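Local atomic coordinates of chitinase (Paenibacillus sp. FPU-7, PDB entry 5GZT), a protein that probably hydrolyses the beta-1,4 linkages of chitin and chitodextrins at random internal positions, as a chitinase with glycosyl hydrolase family 18 domains. Residues G309-G314 against V365-W370; Y478-T483 against K526-G531. All coordinates share one frame; numbering follows the deposited sequence.

Contact 1. Residues G309-G314 against V365-W370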
ATOM      1  N   GLY B 309      15.353  -8.850  -2.622  1.00 31.87           N
ATOM      2  CA  GLY B 309      16.024 -10.024  -3.098  1.00 30.44           C
ATOM      3  C   GLY B 309      16.880  -9.720  -4.275  1.00 29.74           C
ATOM      4  O   GLY B 309      16.621  -8.799  -5.023  1.00 29.92           O
ATOM      5  N   ARG B 310      17.923 -10.534  -4.467  1.00 36.29           N
ATOM      6  CA  ARG B 310      18.888 -10.317  -5.515  1.00 33.28           C
ATOM      7  C   ARG B 310      19.104 -11.545  -6.413  1.00 36.97           C
ATOM      8  O   ARG B 310      18.652 -12.673  -6.134  1.00 33.15           O
ATOM      9  CB  ARG B 310      20.187  -9.815  -4.902  1.00 36.70           C
ATOM     10  CG  ARG B 310      20.121  -8.386  -4.336  1.00 35.12           C
ATOM     11  CD  ARG B 310      19.890  -7.408  -5.469  1.00 38.13           C
ATOM     12  NE  ARG B 310      19.425  -6.073  -5.134  1.00 39.18           N
ATOM     13  CZ  ARG B 310      20.213  -5.026  -4.888  1.00 40.42           C
ATOM     14  NH1 ARG B 310      21.521  -5.140  -4.869  1.00 35.58           N
ATOM     15  NH2 ARG B 310      19.671  -3.838  -4.682  1.00 42.06           N
ATOM     16  N   ILE B 311      19.800 -11.306  -7.502  1.00 35.52           N
ATOM     17  CA  ILE B 311      20.104 -12.392  -8.398  1.00 38.70           C
ATOM     18  C   ILE B 311      21.583 -12.784  -8.375  1.00 40.26           C
ATOM     19  O   ILE B 311      22.446 -11.990  -8.757  1.00 37.56           O
ATOM     20  CB  ILE B 311      19.691 -12.030  -9.806  1.00 37.75           C
ATOM     21  CG1 ILE B 311      18.195 -11.651  -9.789  1.00 36.00           C
ATOM     22  CG2 ILE B 311      19.972 -13.202 -10.760  1.00 43.90           C
ATOM     23  CD1 ILE B 311      17.711 -11.090 -11.090  1.00 33.35           C
ATOM     24  N   ASN B 312      21.849 -14.026  -7.962  1.00 43.74           N
ATOM     25  CA  ASN B 312      23.195 -14.624  -8.090  1.00 41.93           C
ATOM     26  C   ASN B 312      23.173 -16.009  -8.799  1.00 42.41           C
ATOM     27  O   ASN B 312      22.411 -16.888  -8.387  1.00 37.90           O
ATOM     28  CB  ASN B 312      23.813 -14.822  -6.721  1.00 38.40           C
ATOM     29  CG  ASN B 312      25.313 -14.983  -6.800  1.00 40.84           C
ATOM     30  OD1 ASN B 312      25.961 -14.460  -7.716  1.00 41.18           O
ATOM     31  ND2 ASN B 312      25.875 -15.664  -5.820  1.00 41.05           N
ATOM     32  N   ASN B 313      24.013 -16.183  -9.830  1.00 45.35           N
ATOM     33  CA  ASN B 313      24.010 -17.423 -10.643  1.00 51.52           C
ATOM     34  C   ASN B 313      22.578 -17.721 -11.052  1.00 47.58           C
ATOM     35  O   ASN B 313      22.082 -18.817 -10.793  1.00 46.87           O
ATOM     36  CB  ASN B 313      24.578 -18.660  -9.899  1.00 56.07           C
ATOM     37  CG  ASN B 313      26.011 -18.478  -9.398  1.00 58.61           C
ATOM     38  OD1 ASN B 313      26.349 -18.969  -8.318  1.00 66.71           O
ATOM     39  ND2 ASN B 313      26.853 -17.800 -10.170  1.00 60.10           N
ATOM     40  N   GLY B 314      21.902 -16.690 -11.567  1.00 44.27           N
ATOM     41  CA  GLY B 314      20.583 -16.794 -12.181  1.00 40.12           C
ATOM     42  C   GLY B 314      19.483 -17.230 -11.285  1.00 38.66           C
ATOM     43  O   GLY B 314      18.402 -17.564 -11.772  1.00 44.68           O
ATOM     44  N   VAL B 365       8.202 -10.226  -1.766  1.00 28.92           N
ATOM     45  CA  VAL B 365       9.605 -10.066  -1.946  1.00 30.60           C
ATOM     46  C   VAL B 365       9.719  -9.249  -3.165  1.00 29.72           C
ATOM     47  O   VAL B 365       9.109  -9.579  -4.165  1.00 26.50           O
ATOM     48  CB  VAL B 365      10.425 -11.378  -2.115  1.00 36.02           C
ATOM     49  CG1 VAL B 365       9.871 -12.309  -3.192  1.00 36.54           C
ATOM     50  CG2 VAL B 365      11.868 -11.031  -2.515  1.00 36.88           C
ATOM     51  N   SER B 366      10.538  -8.189  -3.109  1.00 28.91           N
ATOM     52  CA  SER B 366      10.817  -7.421  -4.260  1.00 28.79           C
ATOM     53  C   SER B 366      12.216  -7.758  -4.740  1.00 29.40           C
ATOM     54  O   SER B 366      13.183  -7.690  -3.997  1.00 30.50           O
ATOM     55  CB  SER B 366      10.629  -5.900  -3.953  1.00 31.17           C
ATOM     56  OG  SER B 366      11.015  -5.160  -5.082  1.00 31.22           O
ATOM     57  N   ILE B 367      12.342  -8.073  -6.013  1.00 28.26           N
ATOM     58  CA  ILE B 367      13.583  -8.610  -6.496  1.00 29.45           C
ATOM     59  C   ILE B 367      14.187  -7.653  -7.372  1.00 28.32           C
ATOM     60  O   ILE B 367      13.543  -7.312  -8.311  1.00 26.68           O
ATOM     61  CB  ILE B 367      13.335  -9.943  -7.292  1.00 36.38           C
ATOM     62  CG1 ILE B 367      12.632 -10.947  -6.361  1.00 36.06           C
ATOM     63  CG2 ILE B 367      14.670 -10.502  -7.812  1.00 34.35           C
ATOM     64  CD1 ILE B 367      12.038 -12.133  -7.059  1.00 44.82           C
ATOM     65  N   GLY B 368      15.437  -7.242  -7.137  1.00 28.01           N
ATOM     66  CA  GLY B 368      16.092  -6.337  -8.083  1.00 29.61           C
ATOM     67  C   GLY B 368      16.483  -5.016  -7.394  1.00 37.08           C
ATOM     68  O   GLY B 368      17.176  -5.048  -6.345  1.00 29.94           O
ATOM     69  N   GLY B 369      16.112  -3.870  -8.017  1.00 33.94           N
ATOM     70  CA  GLY B 369      16.343  -2.550  -7.457  1.00 29.17           C
ATOM     71  C   GLY B 369      17.472  -1.891  -8.224  1.00 32.36           C
ATOM     72  O   GLY B 369      18.004  -2.462  -9.186  1.00 28.32           O
ATOM     73  N   TRP B 370      17.875  -0.705  -7.772  1.00 27.68           N
ATOM     74  CA  TRP B 370      18.872   0.069  -8.470  1.00 30.78           C
ATOM     75  C   TRP B 370      20.162  -0.679  -8.395  1.00 30.70           C
ATOM     76  O   TRP B 370      20.502  -1.235  -7.347  1.00 32.40           O
ATOM     77  CB  TRP B 370      19.046   1.456  -7.807  1.00 32.33           C
ATOM     78  CG  TRP B 370      20.007   2.297  -8.520  1.00 31.76           C
ATOM     79  CD1 TRP B 370      21.287   2.614  -8.125  1.00 35.31           C
ATOM     80  CD2 TRP B 370      19.797   2.949  -9.771  1.00 34.69           C
ATOM     81  NE1 TRP B 370      21.877   3.421  -9.062  1.00 35.71           N
ATOM     82  CE2 TRP B 370      20.994   3.647 -10.080  1.00 36.41           C
ATOM     83  CE3 TRP B 370      18.699   3.057 -10.636  1.00 33.94           C
ATOM     84  CZ2 TRP B 370      21.131   4.413 -11.219  1.00 40.12           C
ATOM     85  CZ3 TRP B 370      18.846   3.784 -11.783  1.00 39.35           C
ATOM     86  CH2 TRP B 370      20.061   4.448 -12.081  1.00 41.00           C
TER
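Arg310 reaches across to the carbonyl of Gly368, just past where the two parallel strands part. Its CB starts off away from the other strand; CG then lies beside the backbone N (chi1 -70°), and a bend at chi2 (-65°) turns the chain back. CD passes 3.7 Å from Gly368 O, and NE gives that oxygen a hydrogen bond of 2.8 Å, the acceptor near the guanidinium edge but tilted out of its plane. CZ lies 3.4 Å from Gly368 O. NH2 adds a weak bond to Gly368 O at 3.2 Å, while NH1 turns to a salt bridge with Asp322. A methionine in its place would probably leave Gly368 O without these side-chain donors and deprive Asp322 of this salt-bridge partner. One step back, Gly309 is gripped at both backbone ends: its N donates to Ser366 O (2.8 Å), and its O accepts from Gly368 N (2.9 Å). Ile311 CG1 rests on Ile367 CG2 at 4.2 Å. These are neighbouring strands of a family 18 TIM barrel, 303-312 and 362-368, whose segments 309-312 and 365-368 run at 42° to each other. Phe388 of helix 382-398 packs on both isoleucines, and strand 403-407 continues the barrel beyond Ile367, with Asp405 hydrogen-bonded to Ser366 OG.

Contact 2. Residues Y478-T483 against K526-G531; sequences YINLMT and KLMVGG. With FMT (formic acid), chain G.
Tyr478 CG stands between its backbone N and carbonyl carbon (chi1 48°), and Met528 folds at chi2 (-80°) and chi3 (-71°), which brings ring and thioether chain together. Met528 CG comes to 3.7 Å from Tyr478 CD2, and SD lies 5.2 Å from the ring centroid, an oblique Met-aromatic contact. Asn480 runs alongside Met528, pointing the same way. Ile479, Leu481 and Leu527 form the opposite, aliphatic face, where the two leucine side chains cross at a slant, Leu481 CD1 lying 3.9 Å from Leu527 CD2. Between the faces runs a parallel ladder: Ile479 N to Lys526 O (2.7 Å), Met528 N to Ile479 O (2.8 Å), Leu481 N to Met528 O (2.9 Å). Past Leu481 the backbone turns at Met482, and Thr483 OG1 gives a hydrogen bond to Gly530 O at 2.7 Å. At the other end, extended Lys526 carries NZ to the carbonyls of Thr473 and Leu476 and to a formic acid, probably from the crystallisation liquor. The chemistry thus divides by face: helix 510-519 closes over Leu481, whereas Tyr478 OH is hydrogen-bonded to Tyr305 and Glu452, implying that the tyrosine–methionine side of these barrel strands combines apolar packing with a buried polar network.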
ATOM      1  N   TYR B 478      -0.719  -5.334 -10.576  1.00 30.20           N
ATOM      2  CA  TYR B 478      -0.524  -3.877 -10.734  1.00 29.50           C
ATOM      3  C   TYR B 478       0.878  -3.545 -11.107  1.00 28.94           C
ATOM      4  O   TYR B 478       1.819  -4.373 -10.971  1.00 31.65           O
ATOM      5  CB  TYR B 478      -0.960  -3.154  -9.450  1.00 28.08           C
ATOM      6  CG  TYR B 478      -0.394  -3.766  -8.208  1.00 31.06           C
ATOM      7  CD1 TYR B 478      -0.999  -4.832  -7.616  1.00 28.15           C
ATOM      8  CD2 TYR B 478       0.764  -3.231  -7.576  1.00 30.12           C
ATOM      9  CE1 TYR B 478      -0.487  -5.429  -6.473  1.00 28.79           C
ATOM     10  CE2 TYR B 478       1.263  -3.801  -6.392  1.00 29.10           C
ATOM     11  CZ  TYR B 478       0.673  -4.910  -5.861  1.00 31.61           C
ATOM     12  OH  TYR B 478       1.136  -5.484  -4.697  1.00 29.16           O
ATOM     13  N   ILE B 479       1.024  -2.339 -11.654  1.00 31.86           N
ATOM     14  CA  ILE B 479       2.299  -1.713 -11.875  1.00 29.33           C
ATOM     15  C   ILE B 479       2.503  -0.621 -10.789  1.00 31.41           C
ATOM     16  O   ILE B 479       1.682   0.297 -10.623  1.00 24.72           O
ATOM     17  CB  ILE B 479       2.388  -1.125 -13.278  1.00 31.19           C
ATOM     18  CG1 ILE B 479       2.223  -2.252 -14.338  1.00 30.14           C
ATOM     19  CG2 ILE B 479       3.728  -0.448 -13.473  1.00 32.35           C
ATOM     20  CD1 ILE B 479       2.114  -1.735 -15.733  1.00 29.57           C
ATOM     21  N   ASN B 480       3.602  -0.763 -10.054  1.00 27.08           N
ATOM     22  CA  ASN B 480       4.119   0.284  -9.139  1.00 28.05           C
ATOM     23  C   ASN B 480       4.929   1.358  -9.851  1.00 25.98           C
ATOM     24  O   ASN B 480       6.079   1.113 -10.232  1.00 24.99           O
ATOM     25  CB  ASN B 480       4.981  -0.354  -8.087  1.00 28.20           C
ATOM     26  CG  ASN B 480       4.249  -1.385  -7.309  1.00 24.93           C
ATOM     27  OD1 ASN B 480       4.568  -2.564  -7.400  1.00 33.21           O
ATOM     28  ND2 ASN B 480       3.295  -0.968  -6.506  1.00 24.70           N
ATOM     29  N   LEU B 481       4.344   2.536 -10.068  1.00 22.21           N
ATOM     30  CA  LEU B 481       5.021   3.563 -10.836  1.00 22.06           C
ATOM     31  C   LEU B 481       6.005   4.364 -10.004  1.00 22.84           C
ATOM     32  O   LEU B 481       5.632   4.968  -9.005  1.00 24.99           O
ATOM     33  CB  LEU B 481       4.041   4.522 -11.474  1.00 23.28           C
ATOM     34  CG  LEU B 481       3.000   4.031 -12.463  1.00 23.21           C
ATOM     35  CD1 LEU B 481       1.971   5.159 -12.715  1.00 23.00           C
ATOM     36  CD2 LEU B 481       3.742   3.643 -13.745  1.00 24.01           C
ATOM     37  N   MET B 482       7.236   4.395 -10.457  1.00 23.34           N
ATOM     38  CA  MET B 482       8.327   5.074  -9.800  1.00 24.46           C
ATOM     39  C   MET B 482       8.304   6.550 -10.138  1.00 19.69           C
ATOM     40  O   MET B 482       9.189   7.076 -10.781  1.00 19.67           O
ATOM     41  CB  MET B 482       9.659   4.400 -10.132  1.00 25.71           C
ATOM     42  CG  MET B 482       9.755   3.064  -9.396  1.00 28.60           C
ATOM     43  SD  MET B 482      11.389   2.254  -9.448  1.00 35.09           S
ATOM     44  CE  MET B 482      11.473   1.971 -11.174  1.00 25.02           C
ATOM     45  N   THR B 483       7.240   7.194  -9.654  1.00 19.08           N
ATOM     46  CA  THR B 483       7.011   8.591  -9.883  1.00 18.34           C
ATOM     47  C   THR B 483       7.811   9.451  -8.840  1.00 19.41           C
ATOM     48  O   THR B 483       7.222  10.309  -8.156  1.00 19.07           O
ATOM     49  CB  THR B 483       5.511   8.917  -9.866  1.00 17.79           C
ATOM     50  OG1 THR B 483       4.893   8.322  -8.725  1.00 15.62           O
ATOM     51  CG2 THR B 483       4.845   8.440 -11.226  1.00 20.26           C
ATOM     52  N   LYS B 526      -4.839  -0.721 -12.330  1.00 23.01           N
ATOM     53  CA  LYS B 526      -3.600  -1.461 -12.155  1.00 26.75           C
ATOM     54  C   LYS B 526      -2.400  -0.484 -11.997  1.00 29.33           C
ATOM     55  O   LYS B 526      -1.204  -0.895 -12.174  1.00 29.19           O
ATOM     56  CB  LYS B 526      -3.375  -2.386 -13.378  1.00 29.58           C
ATOM     57  CG  LYS B 526      -4.278  -3.615 -13.419  1.00 29.25           C
ATOM     58  CD  LYS B 526      -3.901  -4.613 -14.503  1.00 33.89           C
ATOM     59  CE  LYS B 526      -4.518  -5.999 -14.153  1.00 38.07           C
ATOM     60  NZ  LYS B 526      -4.028  -7.005 -15.123  1.00 36.75           N
ATOM     61  N   LEU B 527      -2.689   0.805 -11.741  1.00 25.83           N
ATOM     62  CA  LEU B 527      -1.597   1.786 -11.613  1.00 26.45           C
ATOM     63  C   LEU B 527      -1.474   2.262 -10.190  1.00 27.05           C
ATOM     64  O   LEU B 527      -2.424   2.901  -9.661  1.00 27.56           O
ATOM     65  CB  LEU B 527      -1.818   2.983 -12.500  1.00 29.94           C
ATOM     66  CG  LEU B 527      -1.617   2.678 -13.989  1.00 28.65           C
ATOM     67  CD1 LEU B 527      -2.028   3.951 -14.699  1.00 27.83           C
ATOM     68  CD2 LEU B 527      -0.193   2.309 -14.348  1.00 27.95           C
ATOM     69  N   MET B 528      -0.320   1.998  -9.582  1.00 23.84           N
ATOM     70  CA  MET B 528      -0.026   2.549  -8.254  1.00 23.77           C
ATOM     71  C   MET B 528       0.857   3.777  -8.494  1.00 25.01           C
ATOM     72  O   MET B 528       1.845   3.787  -9.278  1.00 23.60           O
ATOM     73  CB  MET B 528       0.719   1.580  -7.379  1.00 25.47           C
ATOM     74  CG  MET B 528      -0.025   0.345  -6.979  1.00 22.47           C
ATOM     75  SD  MET B 528      -1.159   0.503  -5.651  1.00 25.05           S
ATOM     76  CE  MET B 528      -0.067   0.704  -4.239  1.00 24.57           C
ATOM     77  N   VAL B 529       0.497   4.818  -7.782  1.00 22.95           N
ATOM     78  CA  VAL B 529       1.250   6.053  -7.849  1.00 22.32           C
ATOM     79  C   VAL B 529       2.370   6.012  -6.812  1.00 19.71           C
ATOM     80  O   VAL B 529       2.104   5.683  -5.642  1.00 21.64           O
ATOM     81  CB  VAL B 529       0.288   7.214  -7.591  1.00 23.53           C
ATOM     82  CG1 VAL B 529       1.024   8.510  -7.232  1.00 23.65           C
ATOM     83  CG2 VAL B 529      -0.599   7.365  -8.827  1.00 26.72           C
ATOM     84  N   GLY B 530       3.556   6.444  -7.207  1.00 21.23           N
ATOM     85  CA  GLY B 530       4.715   6.474  -6.285  1.00 19.72           C
ATOM     86  C   GLY B 530       4.958   7.826  -5.548  1.00 18.55           C
ATOM     87  O   GLY B 530       4.782   8.925  -6.105  1.00 16.88           O
ATOM     88  N   GLY B 531       5.355   7.712  -4.295  1.00 17.97           N
ATOM     89  CA  GLY B 531       5.804   8.844  -3.496  1.00 19.70           C
ATOM     90  C   GLY B 531       7.131   8.483  -2.836  1.00 20.51           C
ATOM     91  O   GLY B 531       7.531   7.304  -2.814  1.00 21.49           O
TER
HETATM   92  C   FMT G4005      -4.427 -10.177 -13.588  1.00 61.39           C
HETATM   93  O1  FMT G4005      -3.581 -10.938 -14.092  1.00 56.89           O
HETATM   94  O2  FMT G4005      -5.255  -9.384 -14.303  1.00 49.89           O

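How the contacts relate
Both contacts join neighbouring parallel strands of the same family 18 barrel, the first between 303-312 and 362-368, the second between 478-481 and 527-532; their centres are 20 Å apart and they share no strand. Each is largely buried, though contact 1 runs out to the exposed Trp370 and contact 2 includes the partly exposed Lys526, at one end. The short segments of contact 1 splay at 42°, with an arginine side chain hydrogen-bonded to the carbonyl of Gly368 beyond the backbone pair; those of contact 2 run at 16°, bury more surface and share a longer backbone ladder. Tyr305, on strand 303-312, touches Ser366 of contact 1 and is hydrogen-bonded to Tyr478 of contact 2, linking the two.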